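Local coordinates for protein triacylglycerol lipase (Clostridium botulinum, PDB 5AH1) that hydrolyses ester bonds, including those of synthetic polyesters, as a zinc-binding lipase of the alpha/beta-hydrolase fold, at residues E63-N68 / G408-G413; E116-T121 / P164-N169; Q193-G198 / S211-G216; S309-Q314 / K371-I376. All blocks are in the same frame, centred on the assembly; numbering follows the deposited sequence. Where two conformers were deposited one is given.

Contact 1. Residues E63-N68 / G408-G413; sequences EFPEVN and GGVKIG
P65 lays its ring over the backbone of G408 and G409: its CB sits 3.3 Å from G408 O, and its CG packs on G409 CA at 3.7 Å. CG is also the atom that meets the valine, 4.1 Å from V410 CG1. At the backbone angles of G408, with phi at 88°, a side chain would run into the carbonyl of the preceding residue, so glycine suits that place. The second methyl of V410, in the conformer described, approaches F64, with CG2 4.2 Å from F64 CZ; the two side chains cross nearly at right angles. F64 reaches that far because its CG is anti to the backbone N (chi1 -170°), although its CB sets off away from segment 408-413. P65 CD in turn lies 3.3 Å above one face of the phenyl ring, offset toward the rim. A type II turn from F64 to V67 presents the pair, with proline suited to its second position, where phi is near -60°. F446 of the C-terminal helix 437-448 meets F64 edge-to-face, and V410 rests on F329 of strand 327-331. No hydrogen bond joins the two loops, which implies that the N-terminal segment is held here by shape and by the withdrawal of apolar surface from water, with little demand on direction.

Contact 2. Residues E116-T121 / P164-N169; sequences ETYTAT and PGIYKN
Strand 117-120 and the loop 164-169 approach to 7.0 Å between Y118 CA and I166 CA, without a backbone hydrogen bond between them, so side chains and water fill the interval. I166 inserts its far end beside the strand: in the conformer described, its CD1 lies 3.6 Å from Y118 CB and equally close to T119 O, with the small A120 leaving room for it. The reach comes from a less common first torsion, with CG1 held between the backbone N and the carbonyl carbon (chi1 53°). The carbonyl of the same residue stands over one face of the Y118 ring, displaced toward the rim, and water 2 donates to that I166 O. The strand is an outermost one of the parallel sheet of the alpha/beta-hydrolase fold; it pairs with strand 80-83, the loop lies along its other edge, and helix 128-140 packs nearby, with A120 and I166 both touching Y138. E116 and Y118, two residues apart, send their side chains to the same side of the strand, where Y118 OH donates a 2.6 Å hydrogen bond to the anti lone pair of E116 OE2, tyrosine supplying ring and hydroxyl alike. This bond restrains the phenol, which lies against Y167 and meets its ring obliquely, with centroids 5.6 Å apart and planes at 41°. Y118 CE2 and Y167 CD1 make the nearest approach of the two rings. The other carboxylate oxygen, E116 OE1, accepts a hydrogen bond from water 1, which also hydrogen-bonds Y167 OH, 2.7 Å away.

Contact 3. Residues Q193-G198 / S211-G216; sequences QLLSEG and SPLFEG
Apolar packing centres on L213, whose CD1 wedges between two leucines of the helix, 3.7 Å from both L194 CB and L195 CD2. L213 swings its branched end toward the helix through a chi1 of 177°, which sets CG opposite the backbone N. L194 also brings CD2 to the edge of the F214 ring, so leucine branches here serve two neighbours at once. The backbones meet more closely still, at two glycines whose CA atoms are 3.8 Å apart. G198 leaves the helix with positive phi and lies 3.1 Å by its CA from F214 O; a CB there would collide with that carbonyl. G216, also at positive phi, could not carry one either, since it would strike the carbonyl carbon of E197. Its CA instead makes a C-H...O contact with L195 O. Among polar atoms, L194 O and L213 O are two acceptors facing each other at 3.1 Å; L194 O accepts from G198 N, and water 3, 2.8 Å from L213 O, may donate to it, which probably eases the approach. That water also sits within bonding distance of L195 O and weakly accepts from G216 N, bridging the segments. S211 OG receives L213 N in an ST turn that shapes the loop. The contact thus closes the C-terminal end of helix 183-197, which follows a probable nucleophile-elbow sequence, against the loop leading to strand 221-227, while W129 of helix 128-140, next to the zinc ligand D130, covers both L194 and F214.

Contact 4. Residues S309-Q314 / K371-I376; sequences STEGAQ and KDLPII
Two flat polar groups receive apolar atoms on one face each. L373 CD2 stands squarely over the E311 carboxylate, 3.8 Å from E311 CD, and P374 CG lies above the plane of the Q314 amide, well offset toward the side between OE1 and NE2 and 3.8 Å from Q314 OE1. Beyond the NE2 edge of that amide, water 5 accepts a hydrogen bond from Q314 NE2; water 4 donates to E311 OE2 at 2.6 Å. Both waters also donate to D372 O, water 5 weakly, and so link helix and loop where no direct hydrogen bond does. Glutamate and glutamine suit these places because their extended chains pack along the loop yet end in groups that hold water. P374 also reaches T310, the first residue of the helix, with its CG 3.9 Å from T310 OG1. That hydroxyl is hydrogen-bonded to D238 and R368, while T310 CG2 turns to I376 CD1, 4.2 Å away. S309 caps the helix, its OG accepting from G312 N. The contact lays the loop that follows helix 357-363 along the first turn of helix 310-317, beside helix 235-239, whose D238 is also a potassium ligand.

How the contacts relate
Contact 1 joins an early loop to a late one, 340 residues apart, and contacts 2, 3 and 4 follow one another in series within the span it encloses. The central parallel sheet relates the first three: contact 2 lies on one of its two outermost strands, 117-120, contact 3 on the helix and loop between strands 176-181 and 221-227, and contact 1 near strand 415-417 toward the other border. Helix 128-140 touches both contacts 2 and 3, whose centres are 19 Å apart, the closest pair by centres. Contact 4 lies across the chain's centre from contact 2, their centres 34 Å apart, among helices near a potassium ion. None of the four touch; each packs a different part of the alpha/beta-hydrolase fold.

Contact 1. Residues E63-N68 / G408-G413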
loop_
_atom_site.group_PDB
_atom_site.type_symbol
_atom_site.label_atom_id
_atom_site.label_comp_id
_atom_site.label_asym_id
_atom_site.label_seq_id
_atom_site.Cartn_x
_atom_site.Cartn_y
_atom_site.Cartn_z
ATOM N N GLU A 63 -2.499 23.287 7.721
ATOM C CA GLU A 63 -1.962 24.106 6.648
ATOM C C GLU A 63 -0.467 23.846 6.548
ATOM O O GLU A 63 0.184 23.433 7.520
ATOM C CB GLU A 63 -2.222 25.596 6.907
ATOM C CG GLU A 63 -3.684 26.025 6.731
ATOM C CD GLU A 63 -4.144 26.039 5.267
ATOM O OE1 GLU A 63 -3.431 26.604 4.399
ATOM O OE2 GLU A 63 -5.232 25.485 4.985
ATOM N N PHE A 64 0.081 24.062 5.365
ATOM C CA PHE A 64 1.511 23.925 5.184
ATOM C C PHE A 64 2.233 24.928 6.092
ATOM O O PHE A 64 1.759 26.052 6.283
ATOM C CB PHE A 64 1.914 24.142 3.722
ATOM C CG PHE A 64 3.338 23.780 3.456
ATOM C CD1 PHE A 64 3.693 22.457 3.235
ATOM C CD2 PHE A 64 4.334 24.740 3.483
ATOM C CE1 PHE A 64 5.014 22.100 3.031
ATOM C CE2 PHE A 64 5.657 24.384 3.285
ATOM C CZ PHE A 64 5.991 23.059 3.063
ATOM N N PRO A 65 3.370 24.528 6.687
ATOM C CA PRO A 65 4.057 25.453 7.598
ATOM C C PRO A 65 4.308 26.845 7.020
ATOM O O PRO A 65 4.771 26.991 5.886
ATOM C CB PRO A 65 5.389 24.742 7.865
ATOM C CG PRO A 65 5.084 23.311 7.727
ATOM C CD PRO A 65 4.040 23.216 6.641
ATOM N N GLU A 66 3.974 27.846 7.831
ATOM C CA GLU A 66 4.272 29.260 7.563
ATOM C C GLU A 66 3.439 29.917 6.462
ATOM O O GLU A 66 3.670 31.071 6.140
ATOM C CB GLU A 66 5.764 29.469 7.250
ATOM C CG GLU A 66 6.740 28.823 8.233
ATOM C CD GLU A 66 8.179 29.126 7.869
ATOM O OE1 GLU A 66 8.691 28.487 6.918
ATOM O OE2 GLU A 66 8.786 30.031 8.495
ATOM N N VAL A 67 2.463 29.201 5.910
ATOM C CA VAL A 67 1.660 29.744 4.812
ATOM C C VAL A 67 0.903 31.001 5.240
ATOM O O VAL A 67 0.591 31.848 4.410
ATOM C CB VAL A 67 0.681 28.686 4.231
ATOM C CG1 VAL A 67 -0.410 28.324 5.232
ATOM C CG2 VAL A 67 0.059 29.152 2.922
ATOM N N ASN A 68 0.637 31.122 6.539
ATOM C CA ASN A 68 -0.065 32.286 7.091
ATOM C C ASN A 68 0.851 33.221 7.861
ATOM O O ASN A 68 0.373 34.072 8.619
ATOM C CB ASN A 68 -1.208 31.809 7.989
ATOM C CG ASN A 68 -2.203 30.924 7.248
ATOM O OD1 ASN A 68 -2.778 31.296 6.225
ATOM N ND2 ASN A 68 -2.383 29.727 7.752
ATOM N N GLY A 408 4.163 21.224 13.132
ATOM C CA GLY A 408 3.986 22.503 12.465
ATOM C C GLY A 408 5.167 22.931 11.612
ATOM O O GLY A 408 5.200 24.055 11.109
ATOM N N GLY A 409 6.140 22.042 11.459
ATOM C CA GLY A 409 7.224 22.231 10.513
ATOM C C GLY A 409 7.493 20.891 9.860
ATOM O O GLY A 409 7.227 19.852 10.462
ATOM N N VAL A 410 7.966 20.898 8.618
ATOM C CA VAL A 410 8.307 19.653 7.934
ATOM C C VAL A 410 9.799 19.425 8.021
ATOM O O VAL A 410 10.590 20.376 7.968
ATOM C CB VAL A 410 7.852 19.649 6.463
ATOM C CG1 VAL A 410 6.332 19.602 6.383
ATOM C CG2 VAL A 410 8.388 20.857 5.706
ATOM N N LYS A 411 10.167 18.156 8.186
ATOM C CA LYS A 411 11.557 17.753 8.286
ATOM C C LYS A 411 11.921 16.784 7.170
ATOM O O LYS A 411 11.288 15.751 6.999
ATOM C CB LYS A 411 11.782 17.082 9.640
ATOM C CG LYS A 411 11.350 17.934 10.834
ATOM C CD LYS A 411 12.371 18.986 11.160
ATOM C CE LYS A 411 13.479 18.416 12.029
ATOM N NZ LYS A 411 14.420 19.475 12.504
ATOM N N ILE A 412 12.975 17.091 6.431
ATOM C CA ILE A 412 13.436 16.195 5.378
ATOM C C ILE A 412 14.216 15.020 5.987
ATOM O O ILE A 412 14.809 15.145 7.079
ATOM C CB ILE A 412 14.322 16.982 4.366
ATOM C CG1 ILE A 412 14.337 16.278 3.004
ATOM C CG2 ILE A 412 15.715 17.224 4.929
ATOM C CD1 ILE A 412 14.965 17.119 1.872
ATOM N N GLY A 413 14.221 13.888 5.294
ATOM C CA GLY A 413 15.065 12.775 5.699
ATOM C C GLY A 413 14.577 11.960 6.878
ATOM O O GLY A 413 15.308 11.114 7.390
#

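Contact 2. Residues E116-T121 / P164-N169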
loop_
_atom_site.group_PDB
_atom_site.type_symbol
_atom_site.label_atom_id
_atom_site.label_comp_id
_atom_site.label_asym_id
_atom_site.label_seq_id
_atom_site.Cartn_x
_atom_site.Cartn_y
_atom_site.Cartn_z
ATOM N N GLU A 116 -1.106 17.606 -11.132
ATOM C CA GLU A 116 -0.709 16.554 -12.066
ATOM C C GLU A 116 -0.520 15.242 -11.312
ATOM O O GLU A 116 0.275 15.169 -10.366
ATOM C CB GLU A 116 0.576 16.945 -12.800
ATOM C CG GLU A 116 0.942 16.003 -13.943
ATOM C CD GLU A 116 2.278 16.334 -14.579
ATOM O OE1 GLU A 116 2.888 17.346 -14.190
ATOM O OE2 GLU A 116 2.734 15.587 -15.467
ATOM N N THR A 117 -1.272 14.222 -11.721
ATOM C CA THR A 117 -1.352 12.963 -10.988
ATOM C C THR A 117 -1.485 11.778 -11.932
ATOM O O THR A 117 -2.266 11.810 -12.887
ATOM C CB THR A 117 -2.566 12.953 -10.029
ATOM O OG1 THR A 117 -2.447 14.022 -9.084
ATOM C CG2 THR A 117 -2.677 11.631 -9.258
ATOM N N TYR A 118 -0.726 10.736 -11.616
ATOM C CA TYR A 118 -0.767 9.450 -12.308
ATOM C C TYR A 118 -1.015 8.334 -11.320
ATOM O O TYR A 118 -0.806 8.482 -10.107
ATOM C CB TYR A 118 0.563 9.196 -13.021
ATOM C CG TYR A 118 0.946 10.314 -13.936
ATOM C CD1 TYR A 118 0.435 10.356 -15.216
ATOM C CD2 TYR A 118 1.764 11.350 -13.521
ATOM C CE1 TYR A 118 0.732 11.378 -16.070
ATOM C CE2 TYR A 118 2.078 12.399 -14.386
ATOM C CZ TYR A 118 1.551 12.409 -15.658
ATOM O OH TYR A 118 1.831 13.439 -16.546
ATOM N N THR A 119 -1.432 7.200 -11.860
ATOM C CA THR A 119 -1.686 6.006 -11.069
ATOM C C THR A 119 -0.802 4.884 -11.592
ATOM O O THR A 119 -0.781 4.615 -12.791
ATOM C CB THR A 119 -3.159 5.579 -11.176
ATOM O OG1 THR A 119 -3.994 6.630 -10.674
ATOM C CG2 THR A 119 -3.436 4.325 -10.365
ATOM N N ALA A 120 -0.046 4.260 -10.697
ATOM C CA ALA A 120 0.753 3.092 -11.057
ATOM C C ALA A 120 0.082 1.832 -10.550
ATOM O O ALA A 120 -0.528 1.832 -9.482
ATOM C CB ALA A 120 2.148 3.207 -10.502
ATOM N N THR A 121 0.247 0.744 -11.294
ATOM C CA THR A 121 -0.361 -0.527 -10.931
ATOM C C THR A 121 0.714 -1.606 -10.910
ATOM O O THR A 121 1.492 -1.727 -11.861
ATOM C CB THR A 121 -1.522 -0.843 -11.871
ATOM O OG1 THR A 121 -2.496 0.204 -11.694
ATOM C CG2 THR A 121 -2.137 -2.195 -11.558
ATOM N N PRO A 164 4.037 0.700 -20.952
ATOM C CA PRO A 164 4.396 1.851 -21.791
ATOM C C PRO A 164 5.160 2.968 -21.055
ATOM O O PRO A 164 5.983 3.649 -21.668
ATOM C CB PRO A 164 3.036 2.341 -22.315
ATOM C CG PRO A 164 2.048 1.886 -21.294
ATOM C CD PRO A 164 2.580 0.571 -20.779
ATOM N N GLY A 165 4.905 3.140 -19.764
ATOM C CA GLY A 165 5.527 4.210 -18.998
ATOM C C GLY A 165 4.574 5.369 -18.839
ATOM O O GLY A 165 4.091 5.898 -19.842
ATOM N N ILE A 166 4.276 5.753 -17.601
ATOM C CA ILE A 166 3.349 6.867 -17.348
ATOM C C ILE A 166 4.044 8.188 -17.052
ATOM O O ILE A 166 3.413 9.237 -17.099
ATOM C CB ILE A 166 2.373 6.591 -16.185
ATOM C CG1 ILE A 166 3.151 6.179 -14.930
ATOM C CG2 ILE A 166 1.331 5.559 -16.611
ATOM C CD1 ILE A 166 2.342 6.118 -13.671
ATOM N N TYR A 167 5.338 8.155 -16.744
ATOM C CA TYR A 167 6.075 9.409 -16.530
ATOM C C TYR A 167 7.503 9.200 -16.995
ATOM O O TYR A 167 8.446 9.159 -16.205
ATOM C CB TYR A 167 5.990 9.909 -15.079
ATOM C CG TYR A 167 6.355 11.371 -14.912
ATOM C CD1 TYR A 167 5.595 12.379 -15.512
ATOM C CD2 TYR A 167 7.449 11.749 -14.140
ATOM C CE1 TYR A 167 5.929 13.710 -15.360
ATOM C CE2 TYR A 167 7.787 13.088 -13.982
ATOM C CZ TYR A 167 7.025 14.067 -14.602
ATOM O OH TYR A 167 7.340 15.400 -14.449
ATOM N N LYS A 168 7.643 9.069 -18.310
ATOM C CA LYS A 168 8.866 8.562 -18.904
ATOM C C LYS A 168 10.066 9.481 -18.729
ATOM O O LYS A 168 11.207 9.021 -18.811
ATOM C CB LYS A 168 8.649 8.278 -20.390
ATOM C CG LYS A 168 7.734 7.090 -20.671
ATOM C CD LYS A 168 7.710 6.749 -22.171
ATOM C CE LYS A 168 6.450 7.249 -22.851
ATOM N NZ LYS A 168 5.219 6.535 -22.385
ATOM N N ASN A 169 9.797 10.762 -18.472
ATOM C CA ASN A 169 10.841 11.779 -18.363
ATOM C C ASN A 169 11.369 11.968 -16.937
ATOM O O ASN A 169 12.170 12.870 -16.679
ATOM C CB ASN A 169 10.334 13.117 -18.926
ATOM C CG ASN A 169 9.063 13.613 -18.234
ATOM O OD1 ASN A 169 8.197 12.822 -17.830
ATOM N ND2 ASN A 169 8.939 14.936 -18.112
HETATM O O HOH W 1 5.461 17.312 -14.983
HETATM O O HOH W 2 3.633 11.501 -18.696
#

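Contact 3. Residues Q193-G198 / S211-G216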
loop_
_atom_site.group_PDB
_atom_site.type_symbol
_atom_site.label_atom_id
_atom_site.label_comp_id
_atom_site.label_asym_id
_atom_site.label_seq_id
_atom_site.Cartn_x
_atom_site.Cartn_y
_atom_site.Cartn_z
ATOM N N GLN A 193 14.542 3.456 -1.948
ATOM C CA GLN A 193 15.790 2.883 -1.464
ATOM C C GLN A 193 16.643 2.391 -2.634
ATOM O O GLN A 193 17.832 2.692 -2.742
ATOM C CB GLN A 193 15.502 1.731 -0.509
ATOM C CG GLN A 193 16.739 0.970 -0.076
ATOM C CD GLN A 193 17.642 1.764 0.822
ATOM O OE1 GLN A 193 17.196 2.624 1.592
ATOM N NE2 GLN A 193 18.930 1.495 0.714
ATOM N N LEU A 194 16.026 1.611 -3.515
ATOM C CA LEU A 194 16.733 1.070 -4.664
ATOM C C LEU A 194 17.202 2.171 -5.616
ATOM O O LEU A 194 18.344 2.158 -6.068
ATOM C CB LEU A 194 15.846 0.058 -5.400
ATOM C CG LEU A 194 15.665 -1.285 -4.674
ATOM C CD1 LEU A 194 14.615 -2.131 -5.350
ATOM C CD2 LEU A 194 16.981 -2.068 -4.581
ATOM N N LEU A 195 16.337 3.123 -5.937
ATOM C CA LEU A 195 16.749 4.217 -6.802
ATOM C C LEU A 195 17.983 4.914 -6.239
ATOM O O LEU A 195 18.952 5.153 -6.948
ATOM C CB LEU A 195 15.618 5.229 -7.000
ATOM C CG LEU A 195 14.484 4.779 -7.928
ATOM C CD1 LEU A 195 13.328 5.759 -7.808
ATOM C CD2 LEU A 195 14.956 4.661 -9.368
ATOM N N SER A 196 17.958 5.186 -4.940
ATOM C CA SER A 196 19.010 5.972 -4.315
ATOM C C SER A 196 20.303 5.186 -4.161
ATOM O O SER A 196 21.379 5.695 -4.455
ATOM C CB SER A 196 18.546 6.447 -2.936
ATOM O OG SER A 196 17.380 7.258 -3.002
ATOM N N GLU A 197 20.198 3.945 -3.698
ATOM C CA GLU A 197 21.383 3.188 -3.298
ATOM C C GLU A 197 21.639 1.908 -4.089
ATOM O O GLU A 197 22.699 1.313 -3.946
ATOM C CB GLU A 197 21.315 2.857 -1.806
ATOM C CG GLU A 197 21.295 4.086 -0.916
ATOM C CD GLU A 197 21.655 3.774 0.522
ATOM O OE1 GLU A 197 22.807 3.376 0.772
ATOM O OE2 GLU A 197 20.793 3.905 1.408
ATOM N N GLY A 198 20.691 1.485 -4.913
ATOM C CA GLY A 198 20.854 0.252 -5.661
ATOM C C GLY A 198 20.808 -1.019 -4.816
ATOM O O GLY A 198 20.357 -0.999 -3.670
ATOM N N SER A 211 19.403 -3.918 -14.672
ATOM C CA SER A 211 18.434 -2.824 -14.651
ATOM C C SER A 211 19.066 -1.589 -14.027
ATOM O O SER A 211 19.698 -1.686 -12.976
ATOM C CB SER A 211 17.209 -3.197 -13.823
ATOM O OG SER A 211 16.329 -2.084 -13.764
ATOM N N PRO A 212 18.851 -0.403 -14.625
ATOM C CA PRO A 212 19.360 0.819 -13.991
ATOM C C PRO A 212 18.866 0.974 -12.553
ATOM O O PRO A 212 19.550 1.604 -11.735
ATOM C CB PRO A 212 18.803 1.928 -14.881
ATOM C CG PRO A 212 18.724 1.282 -16.259
ATOM C CD PRO A 212 18.305 -0.147 -15.974
ATOM N N LEU A 213 17.689 0.428 -12.246
ATOM C CA LEU A 213 17.145 0.503 -10.893
ATOM C C LEU A 213 18.167 0.071 -9.847
ATOM O O LEU A 213 18.242 0.628 -8.755
ATOM C CB LEU A 213 15.868 -0.341 -10.770
ATOM C CG LEU A 213 15.235 -0.390 -9.370
ATOM C CD1 LEU A 213 14.898 1.025 -8.871
ATOM C CD2 LEU A 213 14.005 -1.277 -9.366
ATOM N N PHE A 214 18.937 -0.960 -10.156
ATOM C CA PHE A 214 19.801 -1.562 -9.155
ATOM C C PHE A 214 21.169 -0.890 -9.025
ATOM O O PHE A 214 21.960 -1.290 -8.169
ATOM C CB PHE A 214 19.977 -3.062 -9.436
ATOM C CG PHE A 214 18.672 -3.809 -9.533
ATOM C CD1 PHE A 214 17.726 -3.717 -8.523
ATOM C CD2 PHE A 214 18.380 -4.598 -10.639
ATOM C CE1 PHE A 214 16.523 -4.373 -8.615
ATOM C CE2 PHE A 214 17.173 -5.256 -10.729
ATOM C CZ PHE A 214 16.244 -5.139 -9.725
ATOM N N GLU A 215 21.456 0.121 -9.846
ATOM C CA GLU A 215 22.792 0.715 -9.837
ATOM C C GLU A 215 22.965 1.827 -8.806
ATOM O O GLU A 215 24.089 2.114 -8.413
ATOM C CB GLU A 215 23.190 1.147 -11.254
ATOM C CG GLU A 215 23.332 -0.042 -12.213
ATOM C CD GLU A 215 23.869 0.319 -13.600
ATOM O OE1 GLU A 215 23.241 1.142 -14.299
ATOM O OE2 GLU A 215 24.917 -0.232 -14.010
ATOM N N GLY A 216 21.861 2.381 -8.319
ATOM C CA GLY A 216 21.901 3.496 -7.390
ATOM C C GLY A 216 22.165 4.834 -8.051
ATOM O O GLY A 216 22.357 4.914 -9.267
HETATM O O HOH W 3 19.260 3.249 -9.085
#

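Contact 4. Residues S309-Q314 / K371-I376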
loop_
_atom_site.group_PDB
_atom_site.type_symbol
_atom_site.label_atom_id
_atom_site.label_comp_id
_atom_site.label_asym_id
_atom_site.label_seq_id
_atom_site.Cartn_x
_atom_site.Cartn_y
_atom_site.Cartn_z
ATOM N N SER A 309 3.805 -9.567 7.075
ATOM C CA SER A 309 3.913 -10.039 8.450
ATOM C C SER A 309 4.884 -9.154 9.220
ATOM O O SER A 309 5.716 -8.460 8.622
ATOM C CB SER A 309 4.394 -11.491 8.495
ATOM O OG SER A 309 5.763 -11.629 8.155
ATOM N N THR A 310 4.818 -9.175 10.547
ATOM C CA THR A 310 5.725 -8.328 11.314
ATOM C C THR A 310 7.181 -8.762 11.123
ATOM O O THR A 310 8.062 -7.912 11.005
ATOM C CB THR A 310 5.326 -8.261 12.793
ATOM O OG1 THR A 310 5.342 -9.566 13.375
ATOM C CG2 THR A 310 3.921 -7.635 12.935
ATOM N N GLU A 311 7.444 -10.068 11.083
ATOM C CA GLU A 311 8.790 -10.539 10.783
ATOM C C GLU A 311 9.291 -10.026 9.420
ATOM O O GLU A 311 10.450 -9.610 9.278
ATOM C CB GLU A 311 8.800 -12.067 10.790
ATOM C CG GLU A 311 10.164 -12.716 10.528
ATOM C CD GLU A 311 10.073 -14.229 10.333
ATOM O OE1 GLU A 311 9.031 -14.692 9.814
ATOM O OE2 GLU A 311 11.034 -14.948 10.702
ATOM N N GLY A 312 8.446 -10.125 8.401
ATOM C CA GLY A 312 8.850 -9.761 7.058
ATOM C C GLY A 312 9.022 -8.260 6.891
ATOM O O GLY A 312 9.927 -7.813 6.190
ATOM N N ALA A 313 8.163 -7.492 7.543
ATOM C CA ALA A 313 8.266 -6.032 7.498
ATOM C C ALA A 313 9.539 -5.596 8.234
ATOM O O ALA A 313 10.243 -4.689 7.780
ATOM C CB ALA A 313 7.042 -5.411 8.118
ATOM N N GLN A 314 9.829 -6.226 9.371
ATOM C CA GLN A 314 11.068 -5.963 10.075
ATOM C C GLN A 314 12.257 -6.222 9.165
ATOM O O GLN A 314 13.188 -5.417 9.096
ATOM C CB GLN A 314 11.150 -6.835 11.322
ATOM C CG GLN A 314 12.439 -6.700 12.100
ATOM C CD GLN A 314 12.381 -7.491 13.390
ATOM O OE1 GLN A 314 12.217 -6.941 14.462
ATOM N NE2 GLN A 314 12.466 -8.806 13.274
ATOM N N LYS A 371 10.461 -16.359 20.705
ATOM C CA LYS A 371 11.835 -16.117 20.270
ATOM C C LYS A 371 11.929 -15.858 18.762
ATOM O O LYS A 371 11.214 -16.471 17.965
ATOM C CB LYS A 371 12.708 -17.319 20.656
ATOM C CG LYS A 371 14.189 -17.169 20.326
ATOM C CD LYS A 371 14.983 -18.436 20.652
ATOM C CE LYS A 371 16.446 -18.312 20.227
ATOM N NZ LYS A 371 17.223 -19.540 20.545
ATOM N N ASP A 372 12.800 -14.923 18.390
ATOM C CA ASP A 372 13.105 -14.609 16.991
ATOM C C ASP A 372 11.978 -13.906 16.251
ATOM O O ASP A 372 12.065 -13.729 15.036
ATOM C CB ASP A 372 13.519 -15.855 16.203
ATOM C CG ASP A 372 14.746 -16.535 16.777
ATOM O OD1 ASP A 372 15.687 -15.822 17.200
ATOM O OD2 ASP A 372 14.762 -17.788 16.805
ATOM N N LEU A 373 10.946 -13.478 16.979
ATOM C CA LEU A 373 9.857 -12.725 16.375
ATOM C C LEU A 373 9.559 -11.467 17.196
ATOM O O LEU A 373 9.722 -11.462 18.422
ATOM C CB LEU A 373 8.591 -13.562 16.283
ATOM C CG LEU A 373 8.664 -14.759 15.338
ATOM C CD1 LEU A 373 7.448 -15.638 15.504
ATOM C CD2 LEU A 373 8.776 -14.298 13.900
ATOM N N PRO A 374 9.113 -10.386 16.534
ATOM C CA PRO A 374 8.772 -9.164 17.270
ATOM C C PRO A 374 7.763 -9.444 18.389
ATOM O O PRO A 374 6.828 -10.215 18.195
ATOM C CB PRO A 374 8.158 -8.276 16.181
ATOM C CG PRO A 374 8.860 -8.717 14.946
ATOM C CD PRO A 374 9.033 -10.192 15.077
ATOM N N ILE A 375 7.947 -8.824 19.543
ATOM C CA ILE A 375 7.027 -9.008 20.650
ATOM C C ILE A 375 5.800 -8.139 20.425
ATOM O O ILE A 375 5.907 -6.935 20.288
ATOM C CB ILE A 375 7.727 -8.704 21.981
ATOM C CG1 ILE A 375 8.809 -9.763 22.235
ATOM C CG2 ILE A 375 6.725 -8.712 23.127
ATOM C CD1 ILE A 375 9.822 -9.395 23.293
ATOM N N ILE A 376 4.631 -8.770 20.391
ATOM C CA ILE A 376 3.351 -8.114 20.125
ATOM C C ILE A 376 2.597 -8.049 21.444
ATOM O O ILE A 376 2.304 -9.086 22.053
ATOM C CB ILE A 376 2.510 -8.886 19.092
ATOM C CG1 ILE A 376 3.317 -9.161 17.813
ATOM C CG2 ILE A 376 1.222 -8.141 18.779
ATOM C CD1 ILE A 376 3.880 -7.933 17.134
HETATM O O HOH W 4 12.888 -14.269 12.452
HETATM O O HOH W 5 12.483 -10.756 15.481
#